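Local structure of leucine aminopeptidase 1 (Caenorhabditis elegans, 2HC9) at residues 2-13 with 142-152; 18-29 with 71-79. The protein removes N-terminal amino acids, preferably leucine, from peptides as a zinc-dependent aminopeptidase of the M17 family and probably acts as a digestive enzyme. The protein carries 1 engineered substitution. One frame throughout, in Å; residues are numbered along the deposited sequence.

Interaction 1: residues 2-13 with 142-152; sequences TQVLVRNGIQAV and RELNVNIDVVC. With GOL (glycerol), chain P; SO4 (sulfate ion), chain F.
Arg-7 runs alongside Asp-149 and forms a side-on, two-pronged salt bridge with its carboxylate: NE meets OD1 of Asp-149 at 2.8 Å, on its syn side, while NH2 takes the syn lone pair of OD2 at 3.0 Å. A bend in the arginine chain at CG-CD (chi3 -62°) folds the guanidinium back over the neighbouring strand, where the amide of Asn-147 stacks on one face, planes 19° apart, with OD1 3.4 Å above it. CB of Gln-11 sits over the opposite face, and Ala-12 O accepts from both NH1 and NH2, so the guanidinium is clamped on both faces and along its edge, which limits its rotation. OD2 of Asp-149 also receives Gln-11 N, from above the carboxylate plane, and a hydrogen bond with NE2 of His-110 on strand 108-114. Beneath this polar layer, strands 3-8 and 145-151 run parallel at one edge of the macro-like sheet of the N-terminal domain, with Gln-3, Leu-5 and Arg-7 each bonded through N and O to the partner backbone. Val-4, Val-6, Val-146, Ile-148 and Val-150 line the other face; CG1 of Val-4 touches CD1 of Ile-148 at 3.8 Å, and helices 120-128 and 157-178 pack against this side. At the start of the pair, OG1 of Thr-2 accepts Leu-144 N at 2.8 Å, and Thr-2 N reaches OE1 of Glu-143 on its anti side.

Interaction 2: residues 18-29 with 71-79; sequences TSLIIVGKKSVL and LAHLITVPD
Leu-20 starts the pairing at Leu-71, whose carbonyl O accepts Leu-20 N at 2.9 Å. From here strand 18-25 runs parallel to strand 72-77, which lies between it and the edge strand 63-66 in the macro-like sheet of the N-terminal domain; Leu-20, Ile-22 and Gly-24 each bond through N and O to the partner backbone. Ile-21 leans its CG2 on CD1 of Ile-75, on the face covered by helix 90-97. On the other face, CG2 of Ile-22 meets CD1 of Leu-74 at 3.7 Å, under Trp-52 of helix 49-58. Val-23 returns to the first face, its CG1 crossing CG2 of Val-77. Gly-24 has no side chain, and a CB there would run into CD2 of Leu-29. Lys-25, the N-cap residue, stretches its extended chain past Pro-78 O to a salt bridge with Asp-119. Lys-26 N still bonds to Val-77 O. At Ser-27 the carboxylate of Asp-79 clasps the first turn of the helix: OD2 takes Ser-27 N at 2.8 Å with its syn lone pair. OG of Ser-27, set between its backbone N and carbonyl carbon (chi1 62°) and so turned to Asp-79, gives a short hydrogen bond to OD1, 2.5 Å, from above the carboxylate plane. An alanine in place of Asp-79 is likely to leave Ser-27 N and OG without this acceptor and the helix start less firmly tied to 71-79. At Leu-29, CD1 packs against CD1 of Leu-74 (3.8 Å). Backbone hydrogen bonds hold the strands together, apolar side chains pack on both faces, and the negative charge of Asp-79, close to a helix N terminus, probably gains from the helix dipole.

In the fold
From the N terminus, the chain lays down strand 3-8 at one edge of the six-stranded sheet, turns through Val-13, and enters strand 18-25 in the interior. Interaction 2 closes first: helices 36-42 and 49-58 and strand 63-66 intervene before 71-79 comes back beside 18-29. The chain then adds helix 90-97, strand 108-114 and helix 120-128. Only after these does the segment 142-152 close interaction 1 against 2-13. The loop of interaction 2 is therefore nested within that of interaction 1. Strand 108-114 lies between the two pairs, bonded to 145-151 and to 18-25. The centres of interactions 1 and 2 are about 15 Å apart, and Val-13 packs directly on Thr-18.

Interaction 1: residues 2-13 with 142-152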
loop_
_atom_site.group_PDB
_atom_site.type_symbol
_atom_site.label_atom_id
_atom_site.label_comp_id
_atom_site.label_asym_id
_atom_site.label_seq_id
_atom_site.Cartn_x
_atom_site.Cartn_y
_atom_site.Cartn_z
ATOM N N THR A 2 41.002 -11.330 -16.004
ATOM C CA THR A 2 40.803 -12.501 -16.915
ATOM C C THR A 2 40.837 -12.008 -18.351
ATOM O O THR A 2 40.197 -11.002 -18.690
ATOM C CB THR A 2 39.460 -13.219 -16.563
ATOM O OG1 THR A 2 39.629 -13.931 -15.338
ATOM C CG2 THR A 2 38.986 -14.209 -17.672
ATOM N N GLN A 3 41.582 -12.706 -19.197
ATOM C CA GLN A 3 41.680 -12.329 -20.597
ATOM C C GLN A 3 40.938 -13.324 -21.474
ATOM O O GLN A 3 41.008 -14.542 -21.258
ATOM C CB GLN A 3 43.145 -12.267 -21.034
ATOM C CG GLN A 3 43.995 -11.345 -20.181
ATOM C CD GLN A 3 43.689 -9.897 -20.437
ATOM O OE1 GLN A 3 43.771 -9.433 -21.570
ATOM N NE2 GLN A 3 43.323 -9.169 -19.386
ATOM N N VAL A 4 40.250 -12.796 -22.483
ATOM C CA VAL A 4 39.455 -13.619 -23.389
ATOM C C VAL A 4 39.970 -13.447 -24.814
ATOM O O VAL A 4 40.017 -12.346 -25.335
ATOM C CB VAL A 4 37.936 -13.277 -23.306
ATOM C CG1 VAL A 4 37.160 -14.040 -24.379
ATOM C CG2 VAL A 4 37.389 -13.615 -21.941
ATOM N N LEU A 5 40.397 -14.546 -25.425
ATOM C CA LEU A 5 40.863 -14.511 -26.813
ATOM C C LEU A 5 39.983 -15.456 -27.600
ATOM O O LEU A 5 39.705 -16.572 -27.148
ATOM C CB LEU A 5 42.322 -15.026 -26.908
ATOM C CG LEU A 5 42.886 -15.077 -28.341
ATOM C CD1 LEU A 5 43.051 -13.652 -28.903
ATOM C CD2 LEU A 5 44.248 -15.810 -28.351
ATOM N N VAL A 6 39.545 -15.005 -28.763
ATOM C CA VAL A 6 38.769 -15.829 -29.660
ATOM C C VAL A 6 39.707 -16.255 -30.801
ATOM O O VAL A 6 40.380 -15.407 -31.410
ATOM C CB VAL A 6 37.545 -15.059 -30.242
ATOM C CG1 VAL A 6 36.736 -15.973 -31.182
ATOM C CG2 VAL A 6 36.658 -14.518 -29.106
ATOM N N ARG A 7 39.755 -17.559 -31.067
ATOM C CA ARG A 7 40.615 -18.083 -32.145
ATOM C C ARG A 7 39.829 -18.839 -33.189
ATOM O O ARG A 7 38.784 -19.443 -32.918
ATOM C CB ARG A 7 41.698 -19.009 -31.573
ATOM C CG ARG A 7 42.616 -18.325 -30.551
ATOM C CD ARG A 7 43.761 -19.214 -30.051
ATOM N NE ARG A 7 43.309 -20.409 -29.344
ATOM C CZ ARG A 7 44.103 -21.148 -28.567
ATOM N NH1 ARG A 7 45.381 -20.803 -28.411
ATOM N NH2 ARG A 7 43.646 -22.242 -27.978
ATOM N N ASN A 8 40.388 -18.839 -34.393
ATOM C CA ASN A 8 39.805 -19.508 -35.535
ATOM C C ASN A 8 40.370 -20.924 -35.571
ATOM O O ASN A 8 41.453 -21.130 -36.109
ATOM C CB ASN A 8 40.248 -18.716 -36.768
ATOM C CG ASN A 8 39.684 -19.253 -38.061
ATOM O OD1 ASN A 8 38.749 -20.069 -38.082
ATOM N ND2 ASN A 8 40.254 -18.772 -39.173
ATOM N N GLY A 9 39.672 -21.884 -34.960
ATOM C CA GLY A 9 40.115 -23.289 -34.924
ATOM C C GLY A 9 40.667 -23.719 -33.575
ATOM O O GLY A 9 41.224 -22.895 -32.828
ATOM N N ILE A 10 40.506 -25.006 -33.268
ATOM C CA ILE A 10 41.024 -25.590 -32.022
ATOM C C ILE A 10 42.553 -25.517 -32.007
ATOM O O ILE A 10 43.221 -25.950 -32.957
ATOM C CB ILE A 10 40.579 -27.050 -31.843
ATOM C CG1 ILE A 10 39.056 -27.162 -31.738
ATOM C CG2 ILE A 10 41.270 -27.707 -30.620
ATOM C CD1 ILE A 10 38.558 -28.586 -31.887
ATOM N N GLN A 11 43.104 -24.932 -30.947
ATOM C CA GLN A 11 44.545 -24.873 -30.772
ATOM C C GLN A 11 44.871 -25.219 -29.339
ATOM O O GLN A 11 43.965 -25.297 -28.512
ATOM C CB GLN A 11 45.023 -23.471 -31.144
ATOM C CG GLN A 11 44.705 -23.178 -32.597
ATOM C CD GLN A 11 44.790 -21.734 -32.921
ATOM O OE1 GLN A 11 45.785 -21.104 -32.597
ATOM N NE2 GLN A 11 43.743 -21.184 -33.572
ATOM N N ALA A 12 46.149 -25.448 -29.040
ATOM C CA ALA A 12 46.555 -25.778 -27.664
ATOM C C ALA A 12 46.380 -24.548 -26.777
ATOM O O ALA A 12 46.413 -23.410 -27.263
ATOM C CB ALA A 12 48.017 -26.256 -27.617
ATOM N N VAL A 13 46.197 -24.779 -25.483
ATOM C CA VAL A 13 46.201 -23.678 -24.527
ATOM C C VAL A 13 47.468 -23.745 -23.685
ATOM O O VAL A 13 48.268 -24.663 -23.837
ATOM C CB VAL A 13 44.896 -23.626 -23.675
ATOM C CG1 VAL A 13 43.682 -23.559 -24.616
ATOM C CG2 VAL A 13 44.786 -24.851 -22.781
ATOM N N ARG A 142 40.354 -14.732 -8.847
ATOM C CA ARG A 142 41.239 -15.475 -9.752
ATOM C C ARG A 142 41.166 -14.867 -11.140
ATOM O O ARG A 142 40.076 -14.554 -11.621
ATOM C CB ARG A 142 40.826 -16.954 -9.814
ATOM C CG ARG A 142 40.921 -17.683 -8.476
ATOM C CD ARG A 142 42.374 -17.821 -8.032
ATOM N NE ARG A 142 42.460 -18.530 -6.754
ATOM C CZ ARG A 142 42.512 -17.931 -5.564
ATOM N NH1 ARG A 142 42.509 -16.597 -5.470
ATOM N NH2 ARG A 142 42.587 -18.669 -4.464
ATOM N N GLU A 143 42.316 -14.694 -11.783
ATOM C CA GLU A 143 42.314 -14.308 -13.191
ATOM C C GLU A 143 42.597 -15.536 -14.044
ATOM O O GLU A 143 43.494 -16.340 -13.733
ATOM C CB GLU A 143 43.338 -13.198 -13.486
ATOM C CG GLU A 143 43.306 -11.973 -12.537
ATOM C CD GLU A 143 41.932 -11.298 -12.410
ATOM O OE1 GLU A 143 41.072 -11.409 -13.322
ATOM O OE2 GLU A 143 41.708 -10.637 -11.373
ATOM N N LEU A 144 41.842 -15.670 -15.127
ATOM C CA LEU A 144 41.911 -16.861 -15.955
ATOM C C LEU A 144 42.344 -16.467 -17.337
ATOM O O LEU A 144 42.135 -15.335 -17.784
ATOM C CB LEU A 144 40.532 -17.532 -16.054
ATOM C CG LEU A 144 39.898 -17.988 -14.734
ATOM C CD1 LEU A 144 38.482 -18.459 -14.963
ATOM C CD2 LEU A 144 40.677 -19.096 -14.120
ATOM N N ASN A 145 42.936 -17.424 -18.029
ATOM C CA ASN A 145 43.233 -17.271 -19.433
ATOM C C ASN A 145 42.142 -18.022 -20.187
ATOM O O ASN A 145 42.046 -19.251 -20.086
ATOM C CB ASN A 145 44.637 -17.844 -19.710
ATOM C CG ASN A 145 44.897 -18.106 -21.177
ATOM O OD1 ASN A 145 44.777 -17.217 -22.017
ATOM N ND2 ASN A 145 45.265 -19.342 -21.492
ATOM N N VAL A 146 41.295 -17.282 -20.907
ATOM C CA VAL A 146 40.187 -17.902 -21.654
ATOM C C VAL A 146 40.491 -17.921 -23.149
ATOM O O VAL A 146 40.841 -16.894 -23.732
ATOM C CB VAL A 146 38.837 -17.192 -21.387
ATOM C CG1 VAL A 146 37.700 -17.832 -22.190
ATOM C CG2 VAL A 146 38.535 -17.167 -19.872
ATOM N N ASN A 147 40.388 -19.103 -23.752
ATOM C CA ASN A 147 40.437 -19.230 -25.209
ATOM C C ASN A 147 39.101 -19.784 -25.708
ATOM O O ASN A 147 38.712 -20.892 -25.336
ATOM C CB ASN A 147 41.562 -20.177 -25.640
ATOM C CG ASN A 147 42.935 -19.530 -25.497
ATOM O OD1 ASN A 147 43.331 -18.674 -26.294
ATOM N ND2 ASN A 147 43.644 -19.922 -24.461
ATOM N N ILE A 148 38.408 -19.000 -26.528
ATOM C CA ILE A 148 37.237 -19.483 -27.260
ATOM C C ILE A 148 37.668 -19.876 -28.670
ATOM O O ILE A 148 37.896 -19.023 -29.542
ATOM C CB ILE A 148 36.094 -18.404 -27.319
ATOM C CG1 ILE A 148 35.817 -17.852 -25.891
ATOM C CG2 ILE A 148 34.839 -18.993 -28.002
ATOM C CD1 ILE A 148 34.882 -16.660 -25.852
ATOM N N ASP A 149 37.761 -21.183 -28.878
ATOM C CA ASP A 149 38.156 -21.760 -30.165
ATOM C C ASP A 149 36.939 -22.126 -30.996
ATOM O O ASP A 149 36.183 -23.054 -30.680
ATOM C CB ASP A 149 39.060 -22.984 -29.944
ATOM C CG ASP A 149 40.439 -22.596 -29.403
ATOM O OD1 ASP A 149 40.724 -21.376 -29.255
ATOM O OD2 ASP A 149 41.232 -23.513 -29.130
ATOM N N VAL A 150 36.762 -21.378 -32.073
ATOM C CA VAL A 150 35.589 -21.531 -32.889
ATOM C C VAL A 150 35.946 -22.518 -33.995
ATOM O O VAL A 150 36.941 -22.329 -34.705
ATOM C CB VAL A 150 35.165 -20.198 -33.519
ATOM C CG1 VAL A 150 33.922 -20.403 -34.369
ATOM C CG2 VAL A 150 34.919 -19.128 -32.439
ATOM N N VAL A 151 35.124 -23.556 -34.122
ATOM C CA VAL A 151 35.256 -24.547 -35.197
ATOM C C VAL A 151 34.185 -24.220 -36.235
ATOM O O VAL A 151 32.998 -24.565 -36.072
ATOM C CB VAL A 151 35.040 -25.972 -34.665
ATOM C CG1 VAL A 151 35.201 -26.994 -35.798
ATOM C CG2 VAL A 151 36.024 -26.273 -33.525
ATOM N N CYS A 152 34.609 -23.509 -37.270
ATOM C CA CYS A 152 33.710 -23.027 -38.312
ATOM C C CYS A 152 34.548 -22.751 -39.554
ATOM O O CYS A 152 35.458 -21.922 -39.509
ATOM C CB CYS A 152 32.987 -21.744 -37.861
ATOM S SG CYS A 152 31.930 -20.967 -39.139
HETATM C C1 GOL P . 46.856 -19.908 -24.299
HETATM O O1 GOL P . 46.592 -20.484 -23.038
HETATM C C2 GOL P . 48.112 -20.495 -24.919
HETATM O O2 GOL P . 47.867 -20.839 -26.261
HETATM C C3 GOL P . 49.258 -19.514 -24.771
HETATM O O3 GOL P . 49.974 -19.784 -23.593
HETATM S S SO4 F . 42.861 -16.329 -1.606
HETATM O O1 SO4 F . 43.347 -15.370 -2.597
HETATM O O2 SO4 F . 43.975 -17.114 -1.083
HETATM O O3 SO4 F . 42.206 -15.620 -0.505
HETATM O O4 SO4 F . 41.888 -17.231 -2.219
HETATM O O HOH W 1 37.418 -22.270 -37.270
HETATM O O HOH W 2 38.058 -21.268 -40.532
#

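Interaction 2: residues 18-29 with 71-79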
loop_
_atom_site.group_PDB
_atom_site.type_symbol
_atom_site.label_atom_id
_atom_site.label_comp_id
_atom_site.label_asym_id
_atom_site.label_seq_id
_atom_site.Cartn_x
_atom_site.Cartn_y
_atom_site.Cartn_z
ATOM N N THR A 18 43.460 -26.731 -16.600
ATOM C CA THR A 18 42.546 -26.257 -17.645
ATOM C C THR A 18 41.158 -26.839 -17.424
ATOM O O THR A 18 41.000 -28.051 -17.227
ATOM C CB THR A 18 43.039 -26.687 -19.016
ATOM O OG1 THR A 18 44.319 -26.105 -19.223
ATOM C CG2 THR A 18 42.078 -26.248 -20.119
ATOM N N SER A 19 40.165 -25.954 -17.422
ATOM C CA SER A 19 38.760 -26.341 -17.544
ATOM C C SER A 19 38.344 -26.354 -19.002
ATOM O O SER A 19 38.670 -25.429 -19.753
ATOM C CB SER A 19 37.845 -25.347 -16.824
ATOM O OG SER A 19 36.490 -25.642 -17.133
ATOM N N LEU A 20 37.605 -27.382 -19.399
ATOM C CA LEU A 20 37.186 -27.494 -20.778
ATOM C C LEU A 20 35.666 -27.405 -20.877
ATOM O O LEU A 20 34.938 -28.150 -20.210
ATOM C CB LEU A 20 37.644 -28.837 -21.379
ATOM C CG LEU A 20 37.065 -29.165 -22.762
ATOM C CD1 LEU A 20 37.616 -28.214 -23.814
ATOM C CD2 LEU A 20 37.352 -30.637 -23.167
ATOM N N ILE A 21 35.181 -26.522 -21.737
ATOM C CA ILE A 21 33.742 -26.472 -21.986
ATOM C C ILE A 21 33.472 -26.588 -23.481
ATOM O O ILE A 21 33.934 -25.758 -24.269
ATOM C CB ILE A 21 33.103 -25.189 -21.379
ATOM C CG1 ILE A 21 33.294 -25.195 -19.858
ATOM C CG2 ILE A 21 31.596 -25.092 -21.767
ATOM C CD1 ILE A 21 32.964 -23.910 -19.197
ATOM N N ILE A 22 32.745 -27.641 -23.861
ATOM C CA ILE A 22 32.361 -27.857 -25.265
ATOM C C ILE A 22 30.940 -27.347 -25.506
ATOM O O ILE A 22 30.029 -27.640 -24.731
ATOM C CB ILE A 22 32.436 -29.363 -25.654
ATOM C CG1 ILE A 22 33.840 -29.899 -25.358
ATOM C CG2 ILE A 22 32.051 -29.583 -27.150
ATOM C CD1 ILE A 22 33.893 -31.435 -25.248
ATOM N N VAL A 23 30.760 -26.576 -26.576
ATOM C CA VAL A 23 29.467 -25.949 -26.855
ATOM C C VAL A 23 29.008 -26.202 -28.291
ATOM O O VAL A 23 29.773 -26.012 -29.247
ATOM C CB VAL A 23 29.520 -24.419 -26.585
ATOM C CG1 VAL A 23 28.101 -23.785 -26.745
ATOM C CG2 VAL A 23 30.113 -24.148 -25.206
ATOM N N GLY A 24 27.757 -26.638 -28.452
ATOM C CA GLY A 24 27.202 -26.778 -29.801
ATOM C C GLY A 24 25.707 -27.075 -29.806
ATOM O O GLY A 24 25.185 -27.641 -28.861
ATOM N N LYS A 25 25.036 -26.700 -30.887
ATOM C CA LYS A 25 23.726 -27.279 -31.190
ATOM C C LYS A 25 23.756 -28.782 -31.367
ATOM O O LYS A 25 24.705 -29.348 -31.920
ATOM C CB LYS A 25 23.084 -26.608 -32.397
ATOM C CG LYS A 25 22.645 -25.160 -32.110
ATOM C CD LYS A 25 22.197 -24.473 -33.375
ATOM C CE LYS A 25 21.424 -23.196 -33.060
ATOM N NZ LYS A 25 21.194 -22.418 -34.297
ATOM N N LYS A 26 22.688 -29.418 -30.903
ATOM C CA LYS A 26 22.549 -30.863 -30.935
ATOM C C LYS A 26 22.836 -31.437 -32.322
ATOM O O LYS A 26 23.561 -32.414 -32.447
ATOM C CB LYS A 26 21.112 -31.220 -30.491
ATOM C CG LYS A 26 20.876 -32.697 -30.204
ATOM C CD LYS A 26 21.721 -33.169 -29.027
ATOM C CE LYS A 26 21.675 -34.672 -28.889
ATOM N NZ LYS A 26 20.307 -35.142 -28.549
ATOM N N SER A 27 22.305 -30.802 -33.368
ATOM C CA SER A 27 22.474 -31.322 -34.715
ATOM C C SER A 27 23.935 -31.246 -35.143
ATOM O O SER A 27 24.412 -32.122 -35.883
ATOM C CB SER A 27 21.593 -30.576 -35.727
ATOM O OG SER A 27 21.950 -29.194 -35.788
ATOM N N VAL A 28 24.645 -30.215 -34.676
ATOM C CA VAL A 28 26.053 -30.018 -35.042
ATOM C C VAL A 28 26.917 -31.030 -34.280
ATOM O O VAL A 28 27.746 -31.753 -34.874
ATOM C CB VAL A 28 26.520 -28.572 -34.752
ATOM C CG1 VAL A 28 28.025 -28.442 -34.975
ATOM C CG2 VAL A 28 25.728 -27.561 -35.628
ATOM N N LEU A 29 26.694 -31.096 -32.968
ATOM C CA LEU A 29 27.372 -32.075 -32.105
ATOM C C LEU A 29 27.206 -33.514 -32.591
ATOM O O LEU A 29 28.146 -34.307 -32.499
ATOM C CB LEU A 29 26.902 -31.962 -30.647
ATOM C CG LEU A 29 27.240 -30.654 -29.914
ATOM C CD1 LEU A 29 26.615 -30.637 -28.511
ATOM C CD2 LEU A 29 28.737 -30.433 -29.828
ATOM N N LEU A 71 35.994 -30.169 -13.653
ATOM C CA LEU A 71 36.795 -29.455 -14.653
ATOM C C LEU A 71 36.146 -29.305 -16.022
ATOM O O LEU A 71 36.683 -28.622 -16.888
ATOM C CB LEU A 71 38.156 -30.131 -14.854
ATOM C CG LEU A 71 39.176 -29.989 -13.726
ATOM C CD1 LEU A 71 40.388 -30.895 -13.977
ATOM C CD2 LEU A 71 39.577 -28.536 -13.483
ATOM N N ALA A 72 35.028 -29.973 -16.276
ATOM C CA ALA A 72 34.588 -30.034 -17.682
ATOM C C ALA A 72 33.099 -30.174 -17.882
ATOM O O ALA A 72 32.429 -30.868 -17.109
ATOM C CB ALA A 72 35.316 -31.160 -18.439
ATOM N N HIS A 73 32.593 -29.559 -18.950
ATOM C CA HIS A 73 31.155 -29.540 -19.243
ATOM C C HIS A 73 30.908 -29.609 -20.746
ATOM O O HIS A 73 31.688 -29.053 -21.521
ATOM C CB HIS A 73 30.545 -28.230 -18.724
ATOM C CG HIS A 73 30.595 -28.088 -17.240
ATOM N ND1 HIS A 73 31.672 -27.536 -16.578
ATOM C CD2 HIS A 73 29.698 -28.427 -16.285
ATOM C CE1 HIS A 73 31.432 -27.539 -15.281
ATOM N NE2 HIS A 73 30.243 -28.077 -15.076
ATOM N N LEU A 74 29.807 -30.243 -21.140
ATOM C CA LEU A 74 29.255 -30.090 -22.492
ATOM C C LEU A 74 27.940 -29.300 -22.381
ATOM O O LEU A 74 27.063 -29.651 -21.597
ATOM C CB LEU A 74 28.957 -31.469 -23.096
ATOM C CG LEU A 74 28.200 -31.540 -24.436
ATOM C CD1 LEU A 74 29.054 -31.022 -25.579
ATOM C CD2 LEU A 74 27.779 -32.957 -24.750
ATOM N N ILE A 75 27.820 -28.255 -23.185
ATOM C CA ILE A 75 26.590 -27.474 -23.282
ATOM C C ILE A 75 25.937 -27.748 -24.644
ATOM O O ILE A 75 26.512 -27.457 -25.695
ATOM C CB ILE A 75 26.861 -25.955 -23.087
ATOM C CG1 ILE A 75 27.291 -25.686 -21.635
ATOM C CG2 ILE A 75 25.605 -25.114 -23.461
ATOM C CD1 ILE A 75 27.697 -24.197 -21.389
ATOM N N THR A 76 24.745 -28.336 -24.599
ATOM C CA THR A 76 23.962 -28.563 -25.795
ATOM C C THR A 76 22.945 -27.432 -25.986
ATOM O O THR A 76 22.131 -27.151 -25.098
ATOM C CB THR A 76 23.267 -29.947 -25.749
ATOM O OG1 THR A 76 24.262 -30.970 -25.572
ATOM C CG2 THR A 76 22.491 -30.210 -27.038
ATOM N N VAL A 77 23.004 -26.806 -27.151
ATOM C CA VAL A 77 22.132 -25.693 -27.516
ATOM C C VAL A 77 20.990 -26.274 -28.358
ATOM O O VAL A 77 21.234 -27.096 -29.237
ATOM C CB VAL A 77 22.939 -24.662 -28.382
ATOM C CG1 VAL A 77 22.071 -23.444 -28.796
ATOM C CG2 VAL A 77 24.167 -24.188 -27.605
ATOM N N PRO A 78 19.738 -25.840 -28.110
ATOM C CA PRO A 78 18.655 -26.362 -28.955
ATOM C C PRO A 78 18.759 -25.925 -30.412
ATOM O O PRO A 78 19.275 -24.837 -30.718
ATOM C CB PRO A 78 17.375 -25.833 -28.300
ATOM C CG PRO A 78 17.783 -24.793 -27.336
ATOM C CD PRO A 78 19.266 -24.893 -27.079
ATOM N N ASP A 79 18.281 -26.790 -31.302
ATOM C CA ASP A 79 18.215 -26.483 -32.717
ATOM C C ASP A 79 16.973 -25.671 -33.100
ATOM O O ASP A 79 17.055 -24.754 -33.916
ATOM C CB ASP A 79 18.265 -27.775 -33.519
ATOM C CG ASP A 79 19.681 -28.292 -33.669
ATOM O OD1 ASP A 79 20.478 -27.659 -34.385
ATOM O OD2 ASP A 79 19.982 -29.323 -33.062
HETATM O O HOH W 3 34.108 -26.660 -16.871
HETATM O O HOH W 4 19.498 -24.327 -35.731
#